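Long-range contacts in dual specificity protein phosphatase 18 (Homo sapiens, PDB 2ESB), which removes phosphate from phosphotyrosine and, less readily, phosphothreonine in MAP-kinase peptides as a dual-specificity member of the protein-tyrosine phosphatase family: residues I46-N51 and G98-H103; I50-E55 and M67-A72. One frame throughout, in Å; residues are numbered along the deposited sequence.

In the fold
Strand 48-51, the first met on the way from the N terminus after helix 38-43, is flanked by a partner strand on each side, and the two contacts record those two pairings. Contact 2 closes the shorter loop, bringing 67-72 alongside 50-55 after only eleven intervening residues. Contact 1 closes a longer one: from 46-51 the chain runs through strand 65-68 and helix 83-95 before 98-103 returns parallel to its start. The whole of contact 2 therefore falls within the span of contact 1, and both use Ile50 and Asn51. Together they tie three parallel strands of the phosphatase sheet, 100-103, 48-51 and 65-68, beside the predicted catalytic Cys104.

Contact 1 of 2, residues I46-N51 and G98-H103; sequences ITMVIN and GRTLLH
His103 and Asn51 meet at the C-terminal ends of two adjacent parallel strands, where Asn51 CA lies over one face of the imidazole, 4.0 Å from the centroid of the His103 ring. Val49 CG1 meets the same ring at its edge, 3.6 Å from His103 CD2. The carboxamide of Asn51, inclined 36° to the imidazole, is swung beside its own carbonyl carbon (chi1 176°), which brings its CG to 3.5 Å from His103 CE1. Asn58 supports both residues, bonding to Asn51 ND2 and His103 NE2. With an alanine in place of Asn51 the amide is gone, which would probably leave the imidazole less firmly packed and Ser53 OG and Asn58 each short of a mate.

Behind this pair runs a regular parallel ladder: Leu101 N donates to Met48 O, Ile50 N to Leu101 O at 2.8 Å, and His103 N to Ile50 O. The ladder leads into the active site, for His103 directly precedes the predicted phosphocysteine Cys104 at the start of the family's HCX5R signature loop. At the entry end Arg99 O accepts from both Thr47 N and Met48 N, while Arg99 N reaches Thr47 OG1 at 3.0 Å. On one face Ile50 CB rests 3.7 Å from Leu102 CD2. Met48 and Thr100 on that face also touch helix 83-95; on the other, Leu101 and His103 reach strand 27-30, and strand 65-68 pairs along the far edge of 48-51.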
ATOM      1  N   ILE A  46       3.389   1.861  16.251  1.00 16.16           N
ATOM      2  CA  ILE A  46       3.807   1.054  15.106  1.00 15.63           C
ATOM      3  C   ILE A  46       4.821  -0.013  15.552  1.00 14.04           C
ATOM      4  O   ILE A  46       5.815   0.305  16.210  1.00 15.47           O
ATOM      5  CB  ILE A  46       4.471   1.921  14.015  1.00 11.80           C
ATOM      6  CG1 ILE A  46       3.532   3.053  13.578  1.00 11.26           C
ATOM      7  CG2 ILE A  46       4.829   1.047  12.820  1.00 18.15           C
ATOM      8  CD1 ILE A  46       2.176   2.580  13.085  1.00 15.77           C
ATOM      9  N   THR A  47       4.591  -1.268  15.175  1.00 12.88           N
ATOM     10  CA  THR A  47       5.499  -2.357  15.560  1.00 10.61           C
ATOM     11  C   THR A  47       6.164  -3.016  14.371  1.00 14.24           C
ATOM     12  O   THR A  47       7.133  -3.768  14.525  1.00 11.21           O
ATOM     13  CB  THR A  47       4.763  -3.465  16.349  1.00 11.61           C
ATOM     14  OG1 THR A  47       3.687  -3.987  15.563  1.00 12.22           O
ATOM     15  CG2 THR A  47       4.214  -2.922  17.650  1.00 18.29           C
ATOM     16  N   MET A  48       5.635  -2.728  13.185  1.00 14.19           N
ATOM     17  CA  MET A  48       6.147  -3.287  11.943  1.00 15.02           C
ATOM     18  C   MET A  48       6.211  -2.201  10.869  1.00 12.34           C
ATOM     19  O   MET A  48       5.232  -1.493  10.638  1.00 10.64           O
ATOM     20  CB  MET A  48       5.224  -4.412  11.451  1.00 11.83           C
ATOM     21  CG  MET A  48       5.716  -5.110  10.178  1.00  8.13           C
ATOM     22  SD  MET A  48       7.152  -6.166  10.505  1.00 12.62           S
ATOM     23  CE  MET A  48       8.097  -5.946   9.003  1.00  9.17           C
ATOM     24  N   VAL A  49       7.366  -2.074  10.226  1.00 10.46           N
ATOM     25  CA  VAL A  49       7.552  -1.095   9.162  1.00  9.07           C
ATOM     26  C   VAL A  49       7.920  -1.823   7.872  1.00 13.04           C
ATOM     27  O   VAL A  49       8.914  -2.556   7.815  1.00 12.95           O
ATOM     28  CB  VAL A  49       8.672  -0.084   9.504  1.00  8.96           C
ATOM     29  CG1 VAL A  49       8.928   0.825   8.304  1.00 13.56           C
ATOM     30  CG2 VAL A  49       8.269   0.761  10.727  1.00  7.25           C
ATOM     31  N   ILE A  50       7.107  -1.631   6.841  1.00  8.33           N
ATOM     32  CA  ILE A  50       7.344  -2.260   5.550  1.00  9.92           C
ATOM     33  C   ILE A  50       7.681  -1.172   4.537  1.00 12.28           C
ATOM     34  O   ILE A  50       6.831  -0.381   4.141  1.00 13.09           O
ATOM     35  CB  ILE A  50       6.111  -3.046   5.065  1.00 10.50           C
ATOM     36  CG1 ILE A  50       5.730  -4.109   6.107  1.00 12.82           C
ATOM     37  CG2 ILE A  50       6.431  -3.716   3.737  1.00  8.75           C
ATOM     38  CD1 ILE A  50       4.550  -5.016   5.703  1.00 12.52           C
ATOM     39  N   ASN A  51       8.945  -1.144   4.139  1.00 10.96           N
ATOM     40  CA  ASN A  51       9.482  -0.162   3.214  1.00 12.88           C
ATOM     41  C   ASN A  51       9.349  -0.705   1.799  1.00 14.23           C
ATOM     42  O   ASN A  51      10.080  -1.608   1.389  1.00 13.43           O
ATOM     43  CB  ASN A  51      10.947   0.099   3.613  1.00 11.71           C
ATOM     44  CG  ASN A  51      11.684   1.043   2.672  1.00 11.73           C
ATOM     45  OD1 ASN A  51      11.222   1.375   1.581  1.00 11.42           O
ATOM     46  ND2 ASN A  51      12.869   1.455   3.096  1.00 13.20           N
ATOM     47  N   GLY A  98      -0.255  -6.073  16.871  1.00 14.32           N
ATOM     48  CA  GLY A  98       0.718  -5.061  16.515  1.00 17.16           C
ATOM     49  C   GLY A  98       0.086  -4.166  15.470  1.00 16.10           C
ATOM     50  O   GLY A  98      -1.091  -4.331  15.155  1.00  9.99           O
ATOM     51  N   ARG A  99       0.860  -3.222  14.943  1.00 12.26           N
ATOM     52  CA  ARG A  99       0.372  -2.305  13.915  1.00 13.09           C
ATOM     53  C   ARG A  99       1.454  -2.140  12.850  1.00 13.97           C
ATOM     54  O   ARG A  99       2.644  -2.059  13.157  1.00 10.17           O
ATOM     55  CB  ARG A  99       0.024  -0.943  14.520  1.00 12.48           C
ATOM     56  CG  ARG A  99      -1.081  -1.009  15.555  1.00 16.70           C
ATOM     57  CD  ARG A  99      -1.550   0.381  15.960  1.00 20.71           C
ATOM     58  NE  ARG A  99      -2.391   0.304  17.154  1.00 17.67           N
ATOM     59  CZ  ARG A  99      -3.102   1.310  17.646  1.00 29.79           C
ATOM     60  NH1 ARG A  99      -3.088   2.492  17.045  1.00 33.11           N
ATOM     61  NH2 ARG A  99      -3.822   1.135  18.750  1.00 22.69           N
ATOM     62  N   THR A 100       1.026  -2.066  11.599  1.00 13.27           N
ATOM     63  CA  THR A 100       1.959  -1.957  10.494  1.00 11.74           C
ATOM     64  C   THR A 100       1.928  -0.622   9.765  1.00 15.68           C
ATOM     65  O   THR A 100       0.857  -0.067   9.514  1.00 11.68           O
ATOM     66  CB  THR A 100       1.668  -3.067   9.451  1.00 12.51           C
ATOM     67  OG1 THR A 100       1.723  -4.355  10.085  1.00 12.67           O
ATOM     68  CG2 THR A 100       2.669  -3.022   8.311  1.00 14.59           C
ATOM     69  N   LEU A 101       3.119  -0.113   9.437  1.00 12.80           N
ATOM     70  CA  LEU A 101       3.254   1.096   8.638  1.00  9.86           C
ATOM     71  C   LEU A 101       3.828   0.661   7.298  1.00 13.16           C
ATOM     72  O   LEU A 101       4.915   0.058   7.231  1.00 10.46           O
ATOM     73  CB  LEU A 101       4.222   2.131   9.249  1.00  9.77           C
ATOM     74  CG  LEU A 101       4.631   3.267   8.282  1.00 16.34           C
ATOM     75  CD1 LEU A 101       3.411   4.145   7.920  1.00  9.32           C
ATOM     76  CD2 LEU A 101       5.723   4.136   8.915  1.00 12.95           C
ATOM     77  N   LEU A 102       3.080   0.927   6.239  1.00 10.76           N
ATOM     78  CA  LEU A 102       3.539   0.655   4.887  1.00  9.12           C
ATOM     79  C   LEU A 102       3.998   2.022   4.395  1.00 13.04           C
ATOM     80  O   LEU A 102       3.243   2.977   4.511  1.00 15.87           O
ATOM     81  CB  LEU A 102       2.382   0.229   3.981  1.00 11.38           C
ATOM     82  CG  LEU A 102       2.004  -1.233   3.821  1.00 15.58           C
ATOM     83  CD1 LEU A 102       0.710  -1.314   3.002  1.00 16.13           C
ATOM     84  CD2 LEU A 102       3.159  -1.981   3.135  1.00  9.08           C
ATOM     85  N   HIS A 103       5.209   2.128   3.851  1.00  9.06           N
ATOM     86  CA  HIS A 103       5.669   3.404   3.309  1.00 12.28           C
ATOM     87  C   HIS A 103       6.565   3.182   2.096  1.00 13.46           C
ATOM     88  O   HIS A 103       7.071   2.084   1.860  1.00 10.22           O
ATOM     89  CB  HIS A 103       6.446   4.211   4.360  1.00 11.56           C
ATOM     90  CG  HIS A 103       7.871   3.775   4.536  1.00 15.43           C
ATOM     91  ND1 HIS A 103       8.904   4.275   3.771  1.00 15.13           N
ATOM     92  CD2 HIS A 103       8.438   2.898   5.404  1.00 11.77           C
ATOM     93  CE1 HIS A 103      10.044   3.732   4.164  1.00  9.31           C
ATOM     94  NE2 HIS A 103       9.789   2.894   5.153  1.00 13.19           N
TER

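Contact 2 of 2, residues I50-E55 and M67-A72; sequences INVSVE and MQVPVA
Gln68 lays its side chain along Asn51 where two parallel strands of the phosphatase sheet, 48-51 and 65-68, give way to loops near the predicted catalytic Cys104. Gln68 CB lies 3.8 Å from Asn51 O. With CG turned beside the carbonyl carbon of Gln68 (chi1 -172°) and the chain extended beyond, Gln68 CG comes within 3.3 Å of Ser53 O and also close to Asn51 O. Gln68 CD then comes to 3.7 Å from Asn51 ND2, and the two carboxamides stack with planes only 14° apart. At the tip, Gln68 NE2 donates to Ser53 O, which lies close to the glutamine's amide plane; seen from the carbonyl, the donor sits above its plane. A side chain thus carries the link between the two segments onward beyond the last strand pairing.

The backbone bonds before it are Asn51 N to Met67 O and Val69 N to Asn51 O. On the face away from the stacked amides, Ile50 CG2 meets Met67 CG at 4.0 Å, with Val69 CG2 close by, and helix 83-95 packs on all three residues through Ile86. Val52 CG1 continues the apolar row to Val71 CG2, 3.9 Å away. In the loops, Pro70 centres an inverse gamma turn, while Arg110 binds Glu55 by a salt bridge and Val71 O by a hydrogen bond. Ser53 OG, with a second bond from Val56 N, donates to Asn51 OD1 in its carbonyl plane, on a lone pair, at 2.7 Å.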
ATOM      1  N   ILE A  50       7.107  -1.631   6.841  1.00  8.33           N
ATOM      2  CA  ILE A  50       7.344  -2.260   5.550  1.00  9.92           C
ATOM      3  C   ILE A  50       7.681  -1.172   4.537  1.00 12.28           C
ATOM      4  O   ILE A  50       6.831  -0.381   4.141  1.00 13.09           O
ATOM      5  CB  ILE A  50       6.111  -3.046   5.065  1.00 10.50           C
ATOM      6  CG1 ILE A  50       5.730  -4.109   6.107  1.00 12.82           C
ATOM      7  CG2 ILE A  50       6.431  -3.716   3.737  1.00  8.75           C
ATOM      8  CD1 ILE A  50       4.550  -5.016   5.703  1.00 12.52           C
ATOM      9  N   ASN A  51       8.945  -1.144   4.139  1.00 10.96           N
ATOM     10  CA  ASN A  51       9.482  -0.162   3.214  1.00 12.88           C
ATOM     11  C   ASN A  51       9.349  -0.705   1.799  1.00 14.23           C
ATOM     12  O   ASN A  51      10.080  -1.608   1.389  1.00 13.43           O
ATOM     13  CB  ASN A  51      10.947   0.099   3.613  1.00 11.71           C
ATOM     14  CG  ASN A  51      11.684   1.043   2.672  1.00 11.73           C
ATOM     15  OD1 ASN A  51      11.222   1.375   1.581  1.00 11.42           O
ATOM     16  ND2 ASN A  51      12.869   1.455   3.096  1.00 13.20           N
ATOM     17  N   VAL A  52       8.397  -0.154   1.051  1.00 15.05           N
ATOM     18  CA  VAL A  52       8.169  -0.597  -0.312  1.00 12.04           C
ATOM     19  C   VAL A  52       8.938   0.290  -1.292  1.00 12.62           C
ATOM     20  O   VAL A  52       8.358   1.085  -2.029  1.00 15.42           O
ATOM     21  CB  VAL A  52       6.651  -0.580  -0.657  1.00 14.19           C
ATOM     22  CG1 VAL A  52       6.397  -1.416  -1.894  1.00 10.29           C
ATOM     23  CG2 VAL A  52       5.837  -1.116   0.518  1.00 12.58           C
ATOM     24  N   SER A  53      10.257   0.163  -1.287  1.00 15.93           N
ATOM     25  CA  SER A  53      11.087   0.962  -2.189  1.00 16.93           C
ATOM     26  C   SER A  53      12.474   0.357  -2.293  1.00 19.95           C
ATOM     27  O   SER A  53      12.891  -0.432  -1.449  1.00 14.93           O
ATOM     28  CB  SER A  53      11.255   2.384  -1.660  1.00 14.65           C
ATOM     29  OG  SER A  53      12.269   2.396  -0.663  1.00 13.96           O
ATOM     30  N   VAL A  54      13.193   0.759  -3.327  1.00 13.69           N
ATOM     31  CA  VAL A  54      14.546   0.296  -3.522  1.00 20.43           C
ATOM     32  C   VAL A  54      15.473   1.307  -2.862  1.00 16.53           C
ATOM     33  O   VAL A  54      16.454   0.947  -2.217  1.00 17.38           O
ATOM     34  CB  VAL A  54      14.911   0.259  -5.028  1.00 23.78           C
ATOM     35  CG1 VAL A  54      16.364  -0.138  -5.206  1.00 29.79           C
ATOM     36  CG2 VAL A  54      14.012  -0.720  -5.756  1.00 35.36           C
ATOM     37  N   GLU A  55      15.108   2.575  -2.998  1.00 21.11           N
ATOM     38  CA  GLU A  55      15.943   3.684  -2.560  1.00 18.15           C
ATOM     39  C   GLU A  55      15.849   4.291  -1.161  1.00 19.69           C
ATOM     40  O   GLU A  55      16.800   4.925  -0.715  1.00 19.28           O
ATOM     41  CB  GLU A  55      15.808   4.813  -3.594  1.00 20.02           C
ATOM     42  CG  GLU A  55      14.558   5.695  -3.435  1.00 13.61           C
ATOM     43  CD  GLU A  55      13.289   5.094  -4.036  1.00 23.42           C
ATOM     44  OE1 GLU A  55      13.271   3.889  -4.373  1.00 16.89           O
ATOM     45  OE2 GLU A  55      12.300   5.842  -4.172  1.00 22.38           O
ATOM     46  N   MET A  67      11.360  -4.345   7.283  1.00 15.84           N
ATOM     47  CA  MET A  67      11.613  -5.192   6.128  1.00 18.16           C
ATOM     48  C   MET A  67      11.509  -4.304   4.897  1.00 18.73           C
ATOM     49  O   MET A  67      10.977  -3.193   4.958  1.00 12.84           O
ATOM     50  CB  MET A  67      10.614  -6.350   6.028  1.00 14.90           C
ATOM     51  CG  MET A  67       9.244  -5.963   5.518  1.00 14.34           C
ATOM     52  SD  MET A  67       8.229  -7.442   5.325  1.00 20.69           S
ATOM     53  CE  MET A  67       8.831  -7.975   3.705  1.00 22.43           C
ATOM     54  N   GLN A  68      12.015  -4.789   3.774  1.00 11.19           N
ATOM     55  CA  GLN A  68      11.979  -3.996   2.562  1.00 13.51           C
ATOM     56  C   GLN A  68      11.580  -4.818   1.356  1.00 18.61           C
ATOM     57  O   GLN A  68      12.014  -5.966   1.198  1.00 21.53           O
ATOM     58  CB  GLN A  68      13.352  -3.364   2.332  1.00 17.47           C
ATOM     59  CG  GLN A  68      13.413  -2.349   1.201  1.00 20.94           C
ATOM     60  CD  GLN A  68      14.563  -1.378   1.382  1.00 38.18           C
ATOM     61  OE1 GLN A  68      15.279  -1.426   2.386  1.00 30.44           O
ATOM     62  NE2 GLN A  68      14.739  -0.483   0.420  1.00 29.63           N
ATOM     63  N   VAL A  69      10.725  -4.220   0.530  1.00 14.41           N
ATOM     64  CA  VAL A  69      10.237  -4.812  -0.717  1.00 14.20           C
ATOM     65  C   VAL A  69      10.862  -3.861  -1.727  1.00 13.69           C
ATOM     66  O   VAL A  69      10.310  -2.794  -2.012  1.00 17.62           O
ATOM     67  CB  VAL A  69       8.705  -4.738  -0.799  1.00  9.08           C
ATOM     68  CG1 VAL A  69       8.208  -5.377  -2.105  1.00 16.54           C
ATOM     69  CG2 VAL A  69       8.114  -5.437   0.402  1.00 15.72           C
ATOM     70  N   PRO A  70      12.027  -4.237  -2.280  1.00 19.79           N
ATOM     71  CA  PRO A  70      12.778  -3.431  -3.244  1.00 17.48           C
ATOM     72  C   PRO A  70      12.215  -3.277  -4.651  1.00 22.24           C
ATOM     73  O   PRO A  70      12.659  -3.958  -5.572  1.00 21.39           O
ATOM     74  CB  PRO A  70      14.148  -4.107  -3.241  1.00 21.95           C
ATOM     75  CG  PRO A  70      13.765  -5.554  -3.162  1.00 17.76           C
ATOM     76  CD  PRO A  70      12.675  -5.555  -2.092  1.00 19.94           C
ATOM     77  N   VAL A  71      11.244  -2.383  -4.815  1.00 17.30           N
ATOM     78  CA  VAL A  71      10.677  -2.128  -6.135  1.00 13.97           C
ATOM     79  C   VAL A  71      10.747  -0.647  -6.442  1.00 16.54           C
ATOM     80  O   VAL A  71      10.637   0.192  -5.547  1.00 13.21           O
ATOM     81  CB  VAL A  71       9.206  -2.577  -6.248  1.00 19.91           C
ATOM     82  CG1 VAL A  71       9.102  -4.091  -6.041  1.00 24.95           C
ATOM     83  CG2 VAL A  71       8.364  -1.841  -5.238  1.00 17.27           C
ATOM     84  N   ALA A  72      10.978  -0.334  -7.710  1.00 17.00           N
ATOM     85  CA  ALA A  72      11.032   1.039  -8.160  1.00 17.15           C
ATOM     86  C   ALA A  72       9.589   1.389  -8.495  1.00 19.18           C
ATOM     87  O   ALA A  72       8.763   0.493  -8.701  1.00 19.04           O
ATOM     88  CB  ALA A  72      11.908   1.148  -9.412  1.00 22.70           C
TER